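Local structure of alpha-1,3-glucanase (Paenibacillus glycanilyticus, 6K0P) at residues Ser105-Leu110 and Ala246-Ser251; Val188-Ser193 and Gly217-Asn222; Lys194-Ala199 and Ser223-Tyr228; Thr242-Pro247 and Val255-Ser260. The protein hydrolyses alpha-1,3-glucan as a family GH87 glycoside hydrolase, cutting the alpha-1,3 links between glucose units. The protein carries 1 engineered substitution. One frame throughout, in Å; residues are numbered along the deposited sequence.

Contact 1 of 4, residues Ser105-Leu110 and Ala246-Ser251. With GLC (alpha-D-glucopyranose), chain D; SO4 (sulfate ion), chain H.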
loop_
_atom_site.group_PDB
_atom_site.type_symbol
_atom_site.label_atom_id
_atom_site.label_comp_id
_atom_site.label_asym_id
_atom_site.label_seq_id
_atom_site.Cartn_x
_atom_site.Cartn_y
_atom_site.Cartn_z
ATOM N N SER A 105 16.602 1.404 11.991
ATOM C CA SER A 105 15.571 2.431 11.914
ATOM C C SER A 105 15.938 3.554 10.945
ATOM O O SER A 105 15.360 4.644 11.029
ATOM C CB SER A 105 15.260 2.993 13.302
ATOM O OG SER A 105 16.456 3.401 13.947
ATOM N N LYS A 106 16.883 3.308 10.028
ATOM C CA LYS A 106 17.285 4.342 9.071
ATOM C C LYS A 106 16.088 4.944 8.331
ATOM O O LYS A 106 16.022 6.165 8.126
ATOM C CB LYS A 106 18.289 3.759 8.078
ATOM C CG LYS A 106 18.607 4.712 6.928
ATOM C CD LYS A 106 19.598 4.101 5.957
ATOM C CE LYS A 106 19.940 5.103 4.850
ATOM N NZ LYS A 106 21.046 4.609 3.989
ATOM N N PHE A 107 15.128 4.110 7.936
ATOM C CA PHE A 107 14.006 4.537 7.107
ATOM C C PHE A 107 12.713 4.751 7.881
ATOM O O PHE A 107 11.721 5.190 7.287
ATOM C CB PHE A 107 13.792 3.541 5.958
ATOM C CG PHE A 107 14.932 3.520 4.979
ATOM C CD1 PHE A 107 15.063 4.533 4.051
ATOM C CD2 PHE A 107 15.888 2.508 5.014
ATOM C CE1 PHE A 107 16.116 4.545 3.148
ATOM C CE2 PHE A 107 16.952 2.504 4.113
ATOM C CZ PHE A 107 17.065 3.527 3.178
ATOM N N SER A 108 12.696 4.450 9.177
ATOM C CA SER A 108 11.516 4.625 10.008
ATOM C C SER A 108 11.659 5.881 10.870
ATOM O O SER A 108 12.671 6.590 10.825
ATOM C CB SER A 108 11.292 3.371 10.857
ATOM O OG SER A 108 12.497 3.001 11.519
ATOM N N TYR A 109 10.617 6.150 11.668
ATOM C CA TYR A 109 10.527 7.291 12.577
ATOM C C TYR A 109 10.338 8.606 11.829
ATOM O O TYR A 109 11.312 9.289 11.489
ATOM C CB TYR A 109 11.703 7.340 13.567
ATOM C CG TYR A 109 11.654 6.228 14.595
ATOM C CD1 TYR A 109 12.058 4.936 14.271
ATOM C CD2 TYR A 109 11.201 6.468 15.886
ATOM C CE1 TYR A 109 12.002 3.916 15.196
ATOM C CE2 TYR A 109 11.145 5.453 16.817
ATOM C CZ TYR A 109 11.553 4.184 16.469
ATOM O OH TYR A 109 11.505 3.166 17.391
ATOM N N LEU A 110 9.081 8.955 11.566
ATOM C CA LEU A 110 8.711 10.211 10.931
ATOM C C LEU A 110 7.886 10.995 11.943
ATOM O O LEU A 110 7.029 10.425 12.624
ATOM C CB LEU A 110 7.904 9.945 9.643
ATOM C CG LEU A 110 8.665 9.536 8.369
ATOM C CD1 LEU A 110 9.573 10.670 7.902
ATOM C CD2 LEU A 110 9.474 8.241 8.534
ATOM N N ALA A 246 20.022 3.146 -4.816
ATOM C CA ALA A 246 20.330 4.567 -4.731
ATOM C C ALA A 246 21.480 4.762 -3.742
ATOM O O ALA A 246 21.614 3.999 -2.785
ATOM C CB ALA A 246 19.105 5.339 -4.235
ATOM N N PRO A 247 22.341 5.779 -3.950
ATOM C CA PRO A 247 23.492 5.954 -3.050
ATOM C C PRO A 247 23.050 6.107 -1.608
ATOM O O PRO A 247 22.387 7.088 -1.264
ATOM C CB PRO A 247 24.158 7.235 -3.573
ATOM C CG PRO A 247 23.749 7.293 -5.018
ATOM C CD PRO A 247 22.338 6.768 -5.041
ATOM N N GLN A 248 23.391 5.135 -0.765
ATOM C CA GLN A 248 22.804 5.080 0.567
ATOM C C GLN A 248 23.420 6.073 1.541
ATOM O O GLN A 248 22.836 6.308 2.604
ATOM C CB GLN A 248 22.842 3.649 1.109
ATOM C CG GLN A 248 21.908 2.704 0.345
ATOM C CD GLN A 248 20.454 3.108 0.490
ATOM O OE1 GLN A 248 20.000 3.437 1.585
ATOM N NE2 GLN A 248 19.719 3.095 -0.609
ATOM N N SER A 249 24.562 6.667 1.200
ATOM C CA SER A 249 25.106 7.759 2.000
ATOM C C SER A 249 24.496 9.106 1.638
ATOM O O SER A 249 24.811 10.106 2.292
ATOM C CB SER A 249 26.632 7.808 1.867
ATOM O OG SER A 249 27.013 8.128 0.542
ATOM N N GLN A 250 23.650 9.156 0.615
ATOM C CA GLN A 250 22.845 10.322 0.292
ATOM C C GLN A 250 21.407 10.069 0.736
ATOM O O GLN A 250 21.023 8.946 1.063
ATOM C CB GLN A 250 22.897 10.605 -1.217
ATOM C CG GLN A 250 24.296 10.930 -1.725
ATOM C CD GLN A 250 24.412 10.866 -3.239
ATOM O OE1 GLN A 250 23.418 10.945 -3.965
ATOM N NE2 GLN A 250 25.631 10.712 -3.718
ATOM N N SER A 251 20.610 11.131 0.765
ATOM C CA SER A 251 19.207 11.001 1.119
ATOM C C SER A 251 18.336 11.704 0.088
ATOM O O SER A 251 18.674 12.785 -0.413
ATOM C CB SER A 251 18.907 11.537 2.524
ATOM O OG SER A 251 19.013 12.944 2.563
HETATM C C1 GLC D . 21.482 -2.457 5.043
HETATM C C2 GLC D . 20.553 -1.645 5.938
HETATM C C3 GLC D . 19.926 -0.467 5.205
HETATM C C4 GLC D . 21.055 0.347 4.604
HETATM C C5 GLC D . 21.968 -0.546 3.781
HETATM C C6 GLC D . 23.078 0.310 3.182
HETATM O O2 GLC D . 19.599 -2.495 6.539
HETATM O O3 GLC D . 19.296 0.325 6.161
HETATM O O4 GLC D . 20.580 1.372 3.744
HETATM O O5 GLC D . 22.487 -1.613 4.563
HETATM O O6 GLC D . 23.938 0.781 4.207
HETATM S S SO4 H . 22.585 14.140 1.133
HETATM O O1 SO4 H . 21.516 14.415 2.089
HETATM O O2 SO4 H . 22.027 13.573 -0.089
HETATM O O3 SO4 H . 23.253 15.417 0.832
HETATM O O4 SO4 H . 23.561 13.226 1.731
#
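K106 reaches straight across to the turn at Q248, its chain extended all the way from CG (anti to the backbone N, chi1 172°) to the ammonium, and the glutamine folds back to meet it. Bent at chi2 (-64°), Q248 brings its amide round to the same side as its own carbonyl, so NZ of K106 is held twice by one residue: 2.8 Å from Q248 O and 2.9 Å from Q248 OE1. In both bonds the ammonium is tilted out of the carbonyl plane, by 19° at OE1. A third bond, 3.3 Å long, runs from K106 NZ to O4 of a bound glucose, and Q248 OE1 lies 3.0 Å from that same O4. Alongside, the F107 ring turns its edge to the amide: CZ is 3.3 Å from Q248 OE1, which lies near the ring plane, while K106 CG rests over one ring face near its rim. K106, F107 and Q248 are all part of a glycan pocket. The amide's other end, NE2, bonds to G275 O. F107 stacks on H305, and the 105-110 loop follows strand 96-104 and meets the type I turn 247-250, in the loop between strands 242-245 and 256-259.

Contact 2 of 4, residues Val188-Ser193 and Gly217-Asn222. With GLC (alpha-D-glucopyranose), chain B.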
loop_
_atom_site.group_PDB
_atom_site.type_symbol
_atom_site.label_atom_id
_atom_site.label_comp_id
_atom_site.label_asym_id
_atom_site.label_seq_id
_atom_site.Cartn_x
_atom_site.Cartn_y
_atom_site.Cartn_z
ATOM N N VAL A 188 22.303 -6.646 -23.798
ATOM C CA VAL A 188 23.612 -6.157 -23.370
ATOM C C VAL A 188 23.701 -6.266 -21.851
ATOM O O VAL A 188 22.857 -5.727 -21.128
ATOM C CB VAL A 188 23.818 -4.705 -23.821
ATOM C CG1 VAL A 188 25.196 -4.214 -23.392
ATOM C CG2 VAL A 188 23.649 -4.584 -25.340
ATOM N N ALA A 189 24.728 -6.950 -21.355
ATOM C CA ALA A 189 24.840 -7.159 -19.914
ATOM C C ALA A 189 25.501 -5.975 -19.221
ATOM O O ALA A 189 26.592 -5.537 -19.610
ATOM C CB ALA A 189 25.635 -8.430 -19.608
ATOM N N VAL A 190 24.833 -5.461 -18.187
ATOM C CA VAL A 190 25.519 -4.643 -17.204
ATOM C C VAL A 190 26.564 -5.524 -16.520
ATOM O O VAL A 190 26.386 -6.741 -16.382
ATOM C CB VAL A 190 24.475 -4.101 -16.210
ATOM C CG1 VAL A 190 25.133 -3.420 -15.010
ATOM C CG2 VAL A 190 23.522 -3.141 -16.941
ATOM N N SER A 191 27.681 -4.916 -16.128
ATOM C CA SER A 191 28.768 -5.662 -15.510
ATOM C C SER A 191 29.518 -4.737 -14.564
ATOM O O SER A 191 29.223 -3.546 -14.465
ATOM C CB SER A 191 29.739 -6.174 -16.573
ATOM O OG SER A 191 30.521 -5.088 -17.047
ATOM N N ALA A 192 30.524 -5.299 -13.886
ATOM C CA ALA A 192 31.350 -4.505 -12.981
ATOM C C ALA A 192 31.970 -3.291 -13.670
ATOM O O ALA A 192 32.260 -2.291 -13.006
ATOM C CB ALA A 192 32.433 -5.377 -12.347
ATOM N N SER A 193 32.179 -3.341 -14.985
ATOM C CA SER A 193 32.786 -2.208 -15.682
ATOM C C SER A 193 31.895 -1.600 -16.756
ATOM O O SER A 193 32.348 -0.707 -17.482
ATOM C CB SER A 193 34.144 -2.576 -16.280
ATOM O OG SER A 193 33.988 -3.614 -17.223
ATOM N N GLY A 217 23.354 -8.809 -8.125
ATOM C CA GLY A 217 24.310 -7.909 -7.522
ATOM C C GLY A 217 23.677 -6.620 -7.058
ATOM O O GLY A 217 22.456 -6.471 -7.130
ATOM N N GLU A 218 24.492 -5.694 -6.566
ATOM C CA GLU A 218 24.043 -4.358 -6.213
ATOM C C GLU A 218 24.632 -3.383 -7.214
ATOM O O GLU A 218 25.853 -3.343 -7.403
ATOM C CB GLU A 218 24.500 -3.974 -4.809
ATOM C CG GLU A 218 23.937 -4.836 -3.692
ATOM C CD GLU A 218 24.360 -4.312 -2.334
ATOM O OE1 GLU A 218 24.767 -3.132 -2.263
ATOM O OE2 GLU A 218 24.267 -5.061 -1.348
ATOM N N TRP A 219 23.767 -2.589 -7.836
ATOM C CA TRP A 219 24.147 -1.723 -8.946
ATOM C C TRP A 219 23.680 -0.317 -8.620
ATOM O O TRP A 219 22.485 -0.097 -8.394
ATOM C CB TRP A 219 23.500 -2.228 -10.237
ATOM C CG TRP A 219 23.817 -3.672 -10.470
ATOM C CD1 TRP A 219 23.011 -4.749 -10.217
ATOM C CD2 TRP A 219 25.056 -4.199 -10.955
ATOM N NE1 TRP A 219 23.672 -5.909 -10.537
ATOM C CE2 TRP A 219 24.925 -5.598 -10.997
ATOM C CE3 TRP A 219 26.257 -3.618 -11.371
ATOM C CZ2 TRP A 219 25.951 -6.430 -11.431
ATOM C CZ3 TRP A 219 27.281 -4.451 -11.807
ATOM C CH2 TRP A 219 27.118 -5.837 -11.835
ATOM N N THR A 220 24.613 0.629 -8.579
ATOM C CA THR A 220 24.256 1.992 -8.210
ATOM C C THR A 220 23.342 2.598 -9.264
ATOM O O THR A 220 23.624 2.532 -10.467
ATOM C CB THR A 220 25.517 2.843 -8.081
ATOM O OG1 THR A 220 26.253 2.422 -6.929
ATOM C CG2 THR A 220 25.155 4.329 -7.931
ATOM N N ILE A 221 22.235 3.171 -8.815
ATOM C CA ILE A 221 21.449 4.089 -9.625
ATOM C C ILE A 221 21.552 5.457 -8.956
ATOM O O ILE A 221 20.914 5.730 -7.931
ATOM C CB ILE A 221 20.004 3.616 -9.839
ATOM C CG1 ILE A 221 19.330 3.186 -8.533
ATOM C CG2 ILE A 221 19.980 2.450 -10.823
ATOM C CD1 ILE A 221 17.826 2.963 -8.692
ATOM N N ASN A 222 22.410 6.316 -9.506
ATOM C CA ASN A 222 22.611 7.646 -8.943
ATOM C C ASN A 222 22.024 8.734 -9.828
ATOM O O ASN A 222 22.355 9.913 -9.668
ATOM C CB ASN A 222 24.085 7.912 -8.627
ATOM C CG ASN A 222 24.965 7.915 -9.860
ATOM O OD1 ASN A 222 24.483 7.954 -10.990
ATOM N ND2 ASN A 222 26.274 7.871 -9.642
HETATM C C1 GLC B . 21.710 -5.044 1.002
HETATM C C2 GLC B . 21.499 -3.899 1.972
HETATM C C3 GLC B . 21.491 -4.277 3.460
HETATM C C4 GLC B . 20.699 -5.533 3.624
HETATM C C5 GLC B . 21.342 -6.593 2.779
HETATM C C6 GLC B . 20.716 -7.965 2.982
HETATM O O1 GLC B . 23.028 -5.322 0.921
HETATM O O2 GLC B . 22.435 -2.893 1.687
HETATM O O3 GLC B . 20.720 -3.334 4.154
HETATM O O4 GLC B . 20.747 -5.921 4.966
HETATM O O5 GLC B . 21.081 -6.217 1.460
HETATM O O6 GLC B . 19.338 -8.014 2.708
#
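Near the start of the parallel beta-helix, where E218 faces a glycan pocket, the loop after strand 187-189 packs on the indole of W219 in strand 217-220. V190 and W219 come at each other from opposite directions. The methyl CG1 of V190, anti to its backbone N (chi1 171°), sits over one face of the six-membered ring in a CH-pi contact, 4.1 Å from the centroid and 21° off the normal; its nearest ring atom is W219 CE3 at 3.8 Å. S191 O approaches obliquely, 3.4 Å from W219 CZ3, and A192 N lies at the edge, near the ring plane. An ST turn shapes this bend, S193 N donating to S191 OG at 3.2 Å. In the beta-helix, 217-220 runs parallel to 242-245, and W219 also touches L244 and I214, while its NE1 bonds to P215 O. Without the indole, as with a serine here, V190 CG1 would probably lose its ring face, a gap would open beneath the 191-192 bend and P215 O would lose the indole N-H. The next residue back, E218, directs its side chain to the sugar, where OE2 accepts a 2.6 Å hydrogen bond from O1 of a bound glucose.

Contact 3 of 4, residues Lys194-Ala199 and Ser223-Tyr228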
loop_
_atom_site.group_PDB
_atom_site.type_symbol
_atom_site.label_atom_id
_atom_site.label_comp_id
_atom_site.label_asym_id
_atom_site.label_seq_id
_atom_site.Cartn_x
_atom_site.Cartn_y
_atom_site.Cartn_z
ATOM N N LYS A 194 30.648 -2.049 -16.885
ATOM C CA LYS A 194 29.721 -1.477 -17.856
ATOM C C LYS A 194 28.452 -1.081 -17.116
ATOM O O LYS A 194 27.715 -1.944 -16.628
ATOM C CB LYS A 194 29.422 -2.447 -18.997
ATOM C CG LYS A 194 28.576 -1.817 -20.099
ATOM C CD LYS A 194 28.301 -2.786 -21.240
ATOM C CE LYS A 194 29.590 -3.306 -21.868
ATOM N NZ LYS A 194 29.319 -4.211 -23.015
ATOM N N SER A 195 28.203 0.219 -17.024
ATOM C CA SER A 195 27.079 0.709 -16.251
ATOM C C SER A 195 25.763 0.474 -16.993
ATOM O O SER A 195 25.729 0.130 -18.179
ATOM C CB SER A 195 27.236 2.202 -15.997
ATOM O OG SER A 195 27.068 2.902 -17.214
ATOM N N ILE A 196 24.660 0.671 -16.262
ATOM C CA ILE A 196 23.331 0.621 -16.872
ATOM C C ILE A 196 23.237 1.587 -18.054
ATOM O O ILE A 196 22.776 1.222 -19.142
ATOM C CB ILE A 196 22.249 0.897 -15.812
ATOM C CG1 ILE A 196 22.259 -0.194 -14.736
ATOM C CG2 ILE A 196 20.874 1.008 -16.462
ATOM C CD1 ILE A 196 21.438 0.145 -13.491
ATOM N N ASP A 197 23.680 2.835 -17.859
ATOM C CA ASP A 197 23.640 3.805 -18.954
ATOM C C ASP A 197 24.486 3.353 -20.142
ATOM O O ASP A 197 24.091 3.546 -21.297
ATOM C CB ASP A 197 24.110 5.180 -18.476
ATOM C CG ASP A 197 22.958 6.094 -18.061
ATOM O OD1 ASP A 197 21.829 5.970 -18.603
ATOM O OD2 ASP A 197 23.203 6.977 -17.216
ATOM N N GLN A 198 25.664 2.773 -19.882
ATOM C CA GLN A 198 26.520 2.319 -20.979
ATOM C C GLN A 198 25.899 1.141 -21.721
ATOM O O GLN A 198 25.974 1.066 -22.957
ATOM C CB GLN A 198 27.915 1.974 -20.454
ATOM C CG GLN A 198 28.697 3.193 -19.983
ATOM C CD GLN A 198 30.012 2.827 -19.327
ATOM O OE1 GLN A 198 30.102 1.850 -18.578
ATOM N NE2 GLN A 198 31.044 3.619 -19.600
ATOM N N ALA A 199 25.280 0.213 -20.988
ATOM C CA ALA A 199 24.590 -0.900 -21.633
ATOM C C ALA A 199 23.437 -0.403 -22.495
ATOM O O ALA A 199 23.222 -0.906 -23.605
ATOM C CB ALA A 199 24.093 -1.892 -20.579
ATOM N N SER A 223 21.153 8.356 -10.756
ATOM C CA SER A 223 20.570 9.302 -11.688
ATOM C C SER A 223 19.234 8.756 -12.143
ATOM O O SER A 223 18.885 7.601 -11.876
ATOM C CB SER A 223 21.476 9.477 -12.899
ATOM O OG SER A 223 21.532 8.256 -13.628
ATOM N N LYS A 224 18.489 9.599 -12.846
ATOM C CA LYS A 224 17.352 9.141 -13.629
ATOM C C LYS A 224 17.869 8.592 -14.951
ATOM O O LYS A 224 18.569 9.286 -15.698
ATOM C CB LYS A 224 16.379 10.297 -13.837
ATOM C CG LYS A 224 15.362 10.397 -12.735
ATOM C CD LYS A 224 14.313 9.295 -12.890
ATOM C CE LYS A 224 13.621 9.042 -11.570
ATOM N NZ LYS A 224 12.405 8.229 -11.806
ATOM N N ILE A 225 17.550 7.336 -15.225
ATOM C CA ILE A 225 18.030 6.635 -16.407
ATOM C C ILE A 225 16.948 6.721 -17.473
ATOM O O ILE A 225 15.839 6.196 -17.297
ATOM C CB ILE A 225 18.394 5.184 -16.064
ATOM C CG1 ILE A 225 19.596 5.174 -15.117
ATOM C CG2 ILE A 225 18.734 4.419 -17.323
ATOM C CD1 ILE A 225 19.805 3.858 -14.400
ATOM N N PHE A 226 17.265 7.388 -18.588
ATOM C CA PHE A 226 16.274 7.671 -19.616
ATOM C C PHE A 226 16.217 6.558 -20.651
ATOM O O PHE A 226 17.256 6.090 -21.145
ATOM C CB PHE A 226 16.538 9.030 -20.270
ATOM C CG PHE A 226 16.061 10.168 -19.429
ATOM C CD1 PHE A 226 16.850 10.658 -18.404
ATOM C CD2 PHE A 226 14.786 10.691 -19.603
ATOM C CE1 PHE A 226 16.400 11.682 -17.586
ATOM C CE2 PHE A 226 14.331 11.713 -18.802
ATOM C CZ PHE A 226 15.133 12.208 -17.777
ATOM N N LEU A 227 14.999 6.130 -20.964
ATOM C CA LEU A 227 14.750 5.131 -21.991
ATOM C C LEU A 227 14.159 5.866 -23.180
ATOM O O LEU A 227 13.147 6.564 -23.043
ATOM C CB LEU A 227 13.789 4.044 -21.497
ATOM C CG LEU A 227 14.192 3.322 -20.207
ATOM C CD1 LEU A 227 13.303 2.082 -19.996
ATOM C CD2 LEU A 227 15.654 2.939 -20.241
ATOM N N TYR A 228 14.817 5.743 -24.324
ATOM C CA TYR A 228 14.409 6.426 -25.545
ATOM C C TYR A 228 14.943 5.615 -26.720
ATOM O O TYR A 228 15.478 4.516 -26.539
ATOM C CB TYR A 228 14.850 7.899 -25.536
ATOM C CG TYR A 228 16.348 8.116 -25.419
ATOM C CD1 TYR A 228 16.996 7.991 -24.197
ATOM C CD2 TYR A 228 17.109 8.460 -26.531
ATOM C CE1 TYR A 228 18.370 8.189 -24.086
ATOM C CE2 TYR A 228 18.478 8.671 -26.430
ATOM C CZ TYR A 228 19.102 8.536 -25.208
ATOM O OH TYR A 228 20.454 8.741 -25.092
HETATM O O HOH W 1 19.975 8.349 -18.829
HETATM O O HOH W 2 21.557 8.691 -16.300
HETATM O O HOH W 3 20.022 5.642 -20.682
#
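I196, in the first turn of helix 196-204, packs on I225 of strand 224-227 with the two side chains crossing at about a right angle. The closest pair is I196 CG2 and I225 CD1, 3.7 Å apart, and I196 CG2 also approaches the branch methyl CG2 of I225. That branch lies anti to its backbone N while CG1 is beside it (chi1 -66°), which spreads the two arms of I225 over the helix: CD1 goes to I196, and CG2 comes 3.7 Å from D197 OD1. L200 and F257 touch I225 as well. Helix 196-204 lies by the first coils of the right-handed parallel beta-helix and probably caps that end, as in pectate lyase-like proteins. Cutting I225 back to an alanine is likely to open a gap under I196 and leave the helix resting less firmly on the strand.

The polar side is bridged by water. D197 makes no direct hydrogen bond to the strand; its carboxylate is reached through waters instead. Water 1 donates to D197 OD1 and accepts from F226 N at 2.9 Å. Water 2 donates to D197 OD2 and K224 O and bonds to S223 OG too. Capping interactions hold the helix start: S195 and Q198 form a capping box, with Q198 N donating to S195 OG at 3.0 Å and S195 N returning a nearly straight bond (169°) to Q198 OE1, in the carbonyl plane and on a lone pair.

Contact 4 of 4, residues Thr242-Pro247 and Val255-Ser260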
loop_
_atom_site.group_PDB
_atom_site.type_symbol
_atom_site.label_atom_id
_atom_site.label_comp_id
_atom_site.label_asym_id
_atom_site.label_seq_id
_atom_site.Cartn_x
_atom_site.Cartn_y
_atom_site.Cartn_z
ATOM N N THR A 242 18.899 -9.118 -8.333
ATOM C CA THR A 242 19.315 -7.878 -8.986
ATOM C C THR A 242 18.768 -6.724 -8.163
ATOM O O THR A 242 17.550 -6.541 -8.085
ATOM C CB THR A 242 18.757 -7.811 -10.403
ATOM O OG1 THR A 242 19.312 -8.877 -11.185
ATOM C CG2 THR A 242 19.108 -6.466 -11.060
ATOM N N LYS A 243 19.662 -5.949 -7.552
ATOM C CA LYS A 243 19.287 -4.836 -6.684
ATOM C C LYS A 243 19.845 -3.548 -7.267
ATOM O O LYS A 243 21.068 -3.373 -7.329
ATOM C CB LYS A 243 19.858 -5.046 -5.278
ATOM C CG LYS A 243 19.374 -6.336 -4.621
ATOM C CD LYS A 243 20.127 -6.601 -3.319
ATOM C CE LYS A 243 19.700 -7.920 -2.683
ATOM N NZ LYS A 243 20.329 -8.067 -1.336
ATOM N N LEU A 244 18.955 -2.644 -7.663
ATOM C CA LEU A 244 19.350 -1.305 -8.074
ATOM C C LEU A 244 19.304 -0.427 -6.831
ATOM O O LEU A 244 18.271 -0.359 -6.154
ATOM C CB LEU A 244 18.394 -0.782 -9.143
ATOM C CG LEU A 244 18.126 -1.701 -10.337
ATOM C CD1 LEU A 244 17.272 -0.961 -11.379
ATOM C CD2 LEU A 244 19.419 -2.222 -10.960
ATOM N N VAL A 245 20.422 0.210 -6.503
ATOM C CA VAL A 245 20.608 0.816 -5.189
ATOM C C VAL A 245 20.903 2.302 -5.354
ATOM O O VAL A 245 21.929 2.677 -5.937
ATOM C CB VAL A 245 21.725 0.109 -4.400
ATOM C CG1 VAL A 245 21.886 0.733 -3.026
ATOM C CG2 VAL A 245 21.422 -1.385 -4.268
ATOM N N ALA A 246 20.022 3.146 -4.816
ATOM C CA ALA A 246 20.330 4.567 -4.731
ATOM C C ALA A 246 21.480 4.762 -3.742
ATOM O O ALA A 246 21.614 3.999 -2.785
ATOM C CB ALA A 246 19.105 5.339 -4.235
ATOM N N PRO A 247 22.341 5.779 -3.950
ATOM C CA PRO A 247 23.492 5.954 -3.050
ATOM C C PRO A 247 23.050 6.107 -1.608
ATOM O O PRO A 247 22.387 7.088 -1.264
ATOM C CB PRO A 247 24.158 7.235 -3.573
ATOM C CG PRO A 247 23.749 7.293 -5.018
ATOM C CD PRO A 247 22.338 6.768 -5.041
ATOM N N VAL A 255 16.114 9.069 -8.388
ATOM C CA VAL A 255 16.827 8.134 -9.243
ATOM C C VAL A 255 15.850 7.070 -9.713
ATOM O O VAL A 255 14.757 6.912 -9.165
ATOM C CB VAL A 255 18.048 7.502 -8.534
ATOM C CG1 VAL A 255 19.012 8.600 -8.091
ATOM C CG2 VAL A 255 17.597 6.657 -7.344
ATOM N N GLY A 256 16.238 6.356 -10.768
ATOM C CA GLY A 256 15.381 5.324 -11.310
ATOM C C GLY A 256 15.329 5.417 -12.815
ATOM O O GLY A 256 16.356 5.673 -13.447
ATOM N N PHE A 257 14.150 5.217 -13.396
ATOM C CA PHE A 257 13.977 5.260 -14.841
ATOM C C PHE A 257 12.990 6.349 -15.226
ATOM O O PHE A 257 12.084 6.697 -14.463
ATOM C CB PHE A 257 13.479 3.913 -15.385
ATOM C CG PHE A 257 14.480 2.803 -15.227
ATOM C CD1 PHE A 257 15.566 2.698 -16.079
ATOM C CD2 PHE A 257 14.351 1.889 -14.192
ATOM C CE1 PHE A 257 16.501 1.691 -15.910
ATOM C CE2 PHE A 257 15.272 0.879 -14.026
ATOM C CZ PHE A 257 16.349 0.777 -14.883
ATOM N N ASN A 258 13.186 6.899 -16.422
ATOM C CA ASN A 258 12.249 7.847 -17.002
ATOM C C ASN A 258 12.062 7.441 -18.457
ATOM O O ASN A 258 13.025 7.436 -19.230
ATOM C CB ASN A 258 12.780 9.286 -16.880
ATOM C CG ASN A 258 11.762 10.329 -17.314
ATOM O OD1 ASN A 258 11.032 10.127 -18.282
ATOM N ND2 ASN A 258 11.719 11.461 -16.606
ATOM N N ILE A 259 10.839 7.060 -18.811
ATOM C CA ILE A 259 10.531 6.444 -20.097
ATOM C C ILE A 259 9.967 7.517 -21.024
ATOM O O ILE A 259 8.840 7.988 -20.827
ATOM C CB ILE A 259 9.542 5.284 -19.926
ATOM C CG1 ILE A 259 10.047 4.309 -18.849
ATOM C CG2 ILE A 259 9.324 4.574 -21.269
ATOM C CD1 ILE A 259 9.114 3.128 -18.589
ATOM N N SER A 260 10.752 7.911 -22.024
ATOM C CA SER A 260 10.307 8.861 -23.032
ATOM C C SER A 260 9.365 8.180 -24.025
ATOM O O SER A 260 9.304 6.954 -24.119
ATOM C CB SER A 260 11.510 9.439 -23.774
ATOM O OG SER A 260 12.391 10.086 -22.864
#
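L244 and F257 meet inside the coil, their side chains crossing at about a right angle. The leucine methyl CD1 comes 3.8 Å from F257 CE2 and 4.0 Å from F257 CZ, meeting the ring obliquely. CG of F257 is anti to the carbonyl carbon (chi1 -66°), which carries the ring inward from a strand residue whose CB does not point at the other segment. A second apolar pair lies nearer the turn: A246 CB is 3.7 Å from V255 CG2, and the CA atoms of A246 and V255, 6.7 Å apart, are the nearest such pair across the segments. All four residues are buried, and I221 and L271 touch L244 while I225 touches F257. Buried G256, between V255 and F257, has backbone angles (135/-140) that a side chain could hardly tolerate. The other side of the contact is looser. V245 points away from the partner strand, P247 CD stays 4.9 Å from V255 CG1, and K243 sends its extended chain out toward a glycan pocket, where NZ makes a weak hydrogen bond to a bound glucose. No hydrogen bond joins the two segments. Their strands belong to different faces of the beta-helix and bond to other neighbours, so what holds them together across the interior is side-chain contact among carbon atoms alone.

Contacts 2, 3 and 4 build the first coils of the beta-helix, and contact 1 joins a loop of the beta-helix to the loop 105-110 of the beta-rich domain D1. Contacts 3 and 4 are closest, centres about 9 Å apart, because strands 224-227 and 256-259 are neighbours: I225 N lies 2.7 Å from G256 O. Contact 2 meets contact 4 in the same way, with W219 O 2.8 Å from V245 N, and touches contact 3 through V190 CG2, 3.8 Å from I196 CA. Contacts 1 and 4 share A246 and P247. Around one glycan pocket gather K106, F107 and Q248 of contact 1, E218 of contact 2 and K243 of contact 4; contact 3 contributes none.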